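Local coordinates for ylmH (Streptococcus pneumoniae, PDB 2FPH), which is a cell division protein that probably binds RNA, its precise role being uncertain, at residues Asp26-Phe31 / Leu71-Phe76; Cys55-Glu60 / Val67-Tyr72. All coordinates share one frame; numbering follows the deposited sequence.

Interaction 1: Asp26-Phe31 / Leu71-Phe76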
# COMPACT_ATOMS: atom_id res chain seq x y z
N ASP A 26 15.01 6.56 16.52
CA ASP A 26 16.38 7.03 16.22
C ASP A 26 16.36 8.40 15.58
O ASP A 26 17.22 9.23 15.85
CB ASP A 26 17.04 6.10 15.23
CG ASP A 26 17.48 4.76 15.83
OD1 ASP A 26 17.54 4.57 17.05
OD2 ASP A 26 17.88 3.83 15.08
N SER A 27 15.31 8.68 14.80
CA SER A 27 15.30 9.80 13.91
C SER A 27 14.45 10.94 14.42
O SER A 27 14.58 12.05 13.91
CB SER A 27 14.80 9.39 12.53
OG SER A 27 13.48 8.88 12.61
N TYR A 28 13.58 10.62 15.38
CA TYR A 28 12.45 11.49 15.86
C TYR A 28 11.82 12.12 14.59
O TYR A 28 11.59 13.39 14.44
CB TYR A 28 12.94 12.45 16.98
CG TYR A 28 11.94 13.31 17.64
CD1 TYR A 28 11.18 12.90 18.67
CD2 TYR A 28 11.89 14.66 17.29
CE1 TYR A 28 10.27 13.78 19.29
CE2 TYR A 28 11.03 15.50 17.88
CZ TYR A 28 10.22 15.08 18.88
OH TYR A 28 9.37 15.99 19.43
N ALA A 29 11.53 11.23 13.64
CA ALA A 29 10.85 11.64 12.42
C ALA A 29 9.87 10.57 11.96
O ALA A 29 9.96 9.45 12.38
CB ALA A 29 11.81 11.89 11.33
N PRO A 30 8.91 10.92 11.12
CA PRO A 30 7.93 9.89 10.73
C PRO A 30 8.62 8.84 9.86
O PRO A 30 9.55 9.18 9.08
CB PRO A 30 6.87 10.67 9.93
CG PRO A 30 7.13 12.09 10.31
CD PRO A 30 8.62 12.22 10.51
N PHE A 31 8.10 7.61 9.97
CA PHE A 31 8.48 6.51 9.10
C PHE A 31 7.21 6.01 8.41
O PHE A 31 6.20 5.83 9.05
CB PHE A 31 9.06 5.34 9.90
CG PHE A 31 9.48 4.20 8.99
CD1 PHE A 31 10.59 4.36 8.15
CD2 PHE A 31 8.71 3.06 8.85
CE1 PHE A 31 10.95 3.38 7.27
CE2 PHE A 31 9.08 2.07 7.92
CZ PHE A 31 10.21 2.25 7.12
N LEU A 71 4.28 6.03 11.15
CA LEU A 71 4.65 6.02 12.57
C LEU A 71 5.33 7.34 12.85
O LEU A 71 6.19 7.71 12.07
CB LEU A 71 5.59 4.83 12.83
CG LEU A 71 4.98 3.43 12.61
CD1 LEU A 71 5.96 2.26 12.56
CD2 LEU A 71 4.00 3.13 13.68
N TYR A 72 5.04 8.07 13.96
CA TYR A 72 5.56 9.43 14.08
C TYR A 72 5.55 9.98 15.49
O TYR A 72 4.80 9.48 16.34
CB TYR A 72 4.86 10.39 13.14
CG TYR A 72 3.36 10.34 13.25
CD1 TYR A 72 2.65 9.41 12.53
CD2 TYR A 72 2.65 11.18 14.10
CE1 TYR A 72 1.28 9.30 12.64
CE2 TYR A 72 1.21 11.08 14.21
CZ TYR A 72 0.57 10.15 13.45
OH TYR A 72 -0.82 10.00 13.55
N PRO A 73 6.47 10.91 15.76
CA PRO A 73 6.46 11.65 17.03
C PRO A 73 5.28 12.62 17.04
O PRO A 73 4.75 12.94 15.98
CB PRO A 73 7.78 12.42 16.99
CG PRO A 73 8.59 11.70 15.99
CD PRO A 73 7.61 11.34 14.93
N ASP A 74 4.98 13.18 18.22
CA ASP A 74 3.73 13.93 18.46
C ASP A 74 3.62 15.28 17.76
O ASP A 74 2.49 15.72 17.41
CB ASP A 74 3.50 14.09 19.94
CG ASP A 74 3.22 12.76 20.65
OD1 ASP A 74 2.71 11.78 20.03
OD2 ASP A 74 3.51 12.60 21.86
N TYR A 75 4.75 15.91 17.50
CA TYR A 75 4.75 17.14 16.75
C TYR A 75 4.06 16.98 15.36
O TYR A 75 3.50 17.94 14.83
CB TYR A 75 6.17 17.68 16.61
CG TYR A 75 7.06 16.92 15.64
CD1 TYR A 75 7.87 15.88 16.09
CD2 TYR A 75 7.14 17.30 14.31
CE1 TYR A 75 8.69 15.17 15.20
CE2 TYR A 75 7.97 16.61 13.40
CZ TYR A 75 8.74 15.55 13.87
OH TYR A 75 9.56 14.90 13.00
N PHE A 76 4.06 15.78 14.78
CA PHE A 76 3.63 15.60 13.39
C PHE A 76 2.09 15.34 13.36
O PHE A 76 1.65 14.48 14.03
CB PHE A 76 4.44 14.44 12.78
CG PHE A 76 4.32 14.29 11.28
CD1 PHE A 76 5.04 15.12 10.42
CD2 PHE A 76 3.55 13.29 10.73
CE1 PHE A 76 4.97 14.97 9.06
CE2 PHE A 76 3.47 13.12 9.34
CZ PHE A 76 4.17 13.98 8.51
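Pro30 and Phe31 lie against Leu71 and Tyr72 in the paired, more buried half of this contact. Phe31 and Leu71 form an antiparallel hydrogen-bonded pair: Phe31 N reaches Leu71 O at 2.8 Å, and Leu71 N returns a nearly straight bond to Phe31 O at 2.9 Å. Leu71 O also receives a CA-H...O contact from Pro30 CA at 3.1 Å, so two donors of adjoining residues converge on one carbonyl. The Pro30 ring then stands over Phe76, its CG 3.5 Å from the ring centroid and only 6° off the normal, a well-centred CH-pi contact, while Pro30 CB rests on Tyr72 CB.

Toward solvent there is no backbone pairing, and aromatic rings, still in van der Waals contact, take over. Tyr28, whose CG is swung anti to the backbone N (chi1 -176°), carries its ring out to lie over Pro73, whose CB sits toward the rim of the face. The Tyr75 ring meets it obliquely, with planes at 36° and centroids 5.2 Å apart. Tyr75 OH donates to Tyr28 O at 2.9 Å, tying the Tyr75 side chain to the backbone just after helix 11-27. On the face carrying Phe31 and Leu71, that helix packs, and Phe31 stacks on Trp20. Tyr28, with positive phi, is the first residue beyond the helix; this helix-to-strand link packs on the type I turn Pro73-Phe76, and edge strand 31-32 pairs with 69-72 in a three-stranded antiparallel sheet.

Interaction 2: Cys55-Glu60 / Val67-Tyr72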
# COMPACT_ATOMS: atom_id res chain seq x y z
N CYS A 55 0.38 6.60 15.38
CA CYS A 55 0.26 5.71 14.25
C CYS A 55 -0.98 6.19 13.47
O CYS A 55 -1.99 6.43 14.10
CB CYS A 55 0.06 4.26 14.78
SG CYS A 55 0.01 2.90 13.65
N SER A 56 -0.86 6.44 12.16
CA SER A 56 -2.04 6.64 11.29
C SER A 56 -1.93 5.71 10.09
O SER A 56 -0.86 5.51 9.58
CB SER A 56 -2.19 8.11 10.83
OG SER A 56 -1.04 8.55 10.19
N SER A 57 -3.05 5.10 9.70
CA SER A 57 -3.14 4.19 8.59
C SER A 57 -3.79 4.89 7.42
O SER A 57 -4.78 5.64 7.64
CB SER A 57 -4.00 3.00 8.96
OG SER A 57 -4.33 2.24 7.82
N SER A 58 -3.34 4.62 6.19
CA SER A 58 -3.97 5.21 5.01
C SER A 58 -5.47 4.76 4.94
O SER A 58 -6.29 5.43 4.32
CB SER A 58 -3.25 4.88 3.71
OG SER A 58 -3.15 3.49 3.50
N GLY A 59 -5.79 3.63 5.57
CA GLY A 59 -7.15 3.13 5.62
C GLY A 59 -8.10 3.97 6.42
O GLY A 59 -9.34 3.81 6.30
N GLU A 60 -7.56 4.89 7.22
CA GLU A 60 -8.36 5.84 7.98
C GLU A 60 -8.62 7.11 7.16
O GLU A 60 -9.21 8.04 7.71
CB GLU A 60 -7.63 6.20 9.28
CG GLU A 60 -7.37 5.07 10.28
CD GLU A 60 -6.52 5.49 11.49
OE1 GLU A 60 -5.26 5.44 11.46
OE2 GLU A 60 -7.12 5.90 12.51
N VAL A 67 -2.90 -1.25 3.09
CA VAL A 67 -2.67 0.10 3.59
C VAL A 67 -1.22 0.39 3.77
O VAL A 67 -0.39 -0.50 3.83
CB VAL A 67 -3.43 0.36 4.94
CG1 VAL A 67 -4.88 0.21 4.76
CG2 VAL A 67 -2.94 -0.57 6.03
N ARG A 68 -0.89 1.67 3.83
CA ARG A 68 0.42 2.07 4.36
C ARG A 68 0.22 2.80 5.67
O ARG A 68 -0.83 3.41 5.94
CB ARG A 68 1.18 2.97 3.37
CG ARG A 68 1.36 2.42 2.01
CD ARG A 68 2.19 3.29 1.05
NE ARG A 68 3.60 3.30 1.42
CZ ARG A 68 4.53 3.96 0.78
NH1 ARG A 68 4.19 4.70 -0.24
NH2 ARG A 68 5.82 3.84 1.11
N VAL A 69 1.22 2.70 6.55
CA VAL A 69 1.10 3.25 7.86
C VAL A 69 2.19 4.24 8.10
O VAL A 69 3.35 4.07 7.67
CB VAL A 69 1.12 2.09 8.97
CG1 VAL A 69 1.38 2.55 10.39
CG2 VAL A 69 -0.17 1.23 8.94
N LEU A 70 1.82 5.27 8.82
CA LEU A 70 2.82 6.25 9.22
C LEU A 70 3.02 6.16 10.72
O LEU A 70 2.06 6.18 11.50
CB LEU A 70 2.33 7.61 8.81
CG LEU A 70 2.51 8.09 7.41
CD1 LEU A 70 1.58 9.25 7.18
CD2 LEU A 70 4.06 8.43 7.31
N LEU A 71 4.28 6.03 11.15
CA LEU A 71 4.65 6.02 12.57
C LEU A 71 5.33 7.34 12.85
O LEU A 71 6.19 7.71 12.07
CB LEU A 71 5.59 4.83 12.83
CG LEU A 71 4.98 3.43 12.61
CD1 LEU A 71 5.96 2.26 12.56
CD2 LEU A 71 4.00 3.13 13.68
N TYR A 72 5.04 8.07 13.96
CA TYR A 72 5.56 9.43 14.08
C TYR A 72 5.55 9.98 15.49
O TYR A 72 4.80 9.48 16.34
CB TYR A 72 4.86 10.39 13.14
CG TYR A 72 3.36 10.34 13.25
CD1 TYR A 72 2.65 9.41 12.53
CD2 TYR A 72 2.65 11.18 14.10
CE1 TYR A 72 1.28 9.30 12.64
CE2 TYR A 72 1.21 11.08 14.21
CZ TYR A 72 0.57 10.15 13.45
OH TYR A 72 -0.82 10.00 13.55
O HOH W 1 -3.92 8.75 14.24
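Three backbone hydrogen bonds join Cys55-Ser58 to Arg68-Leu71. Ser56 and Leu70 form the hydrogen-bonded pair: Ser56 N gives to Leu70 O at 3.0 Å, and Leu70 N answers to Ser56 O at 2.8 Å. On its two sides Cys55 faces Leu71 and Ser57 faces Val69 as non-hydrogen-bonded pairs. Past the strand end, Ser58 N donates to Arg68 O at 2.8 Å.

Side-chain hydroxyls extend the polar network. Ser58 OG, held between its backbone N and carbonyl carbon (chi1 58°), turns back to accept from Arg68 N at 2.9 Å, in effect carrying on the pairing where the chain bends away. Ser57 OG accepts from Gly59 N in an ST turn and also bonds Glu41, while Glu60 OE1 takes Ser57 N at 2.8 Å on its anti lone pair. Ser56 OG, by contrast, is buried without a polar partner, 3.5 Å from Tyr72 CE1. A water donates to Cys55 O and makes a weak bond to Tyr72 OH.

Apolar contacts lie on the face shared by Cys55, Val69 and Leu71, with Ser57 on it too. Cys55 SG lies 3.6 Å from Val69 CG1, with Leu71 CD2 a little farther off, and helix 38-50 covers this side through Leu44 and Ala48. Leu70, on the other face, meets Phe83. The whole is an antiparallel beta hairpin whose first strand runs into a 3-10 turn.

How the interactions relate
From the N terminus, helix 11-27 ends and the chain passes through 26-31 into short strand 31-32, then helix 38-50, before strand 54-57. Interaction 2 closes the short loop of the hairpin when 67-72 returns beside 55-60. Strand 69-72 then continues into 71-76, where interaction 1 brings it back to 26-31 and closes the much longer loop, so the hairpin of interaction 2 is nested inside it, the two contacts overlapping at Leu71 and Tyr72. Strand 69-72 is thus central, with 31-32 along one edge and 54-57 along the other. Together the contacts join the end of helix 11-27 to all three strands of this small sheet.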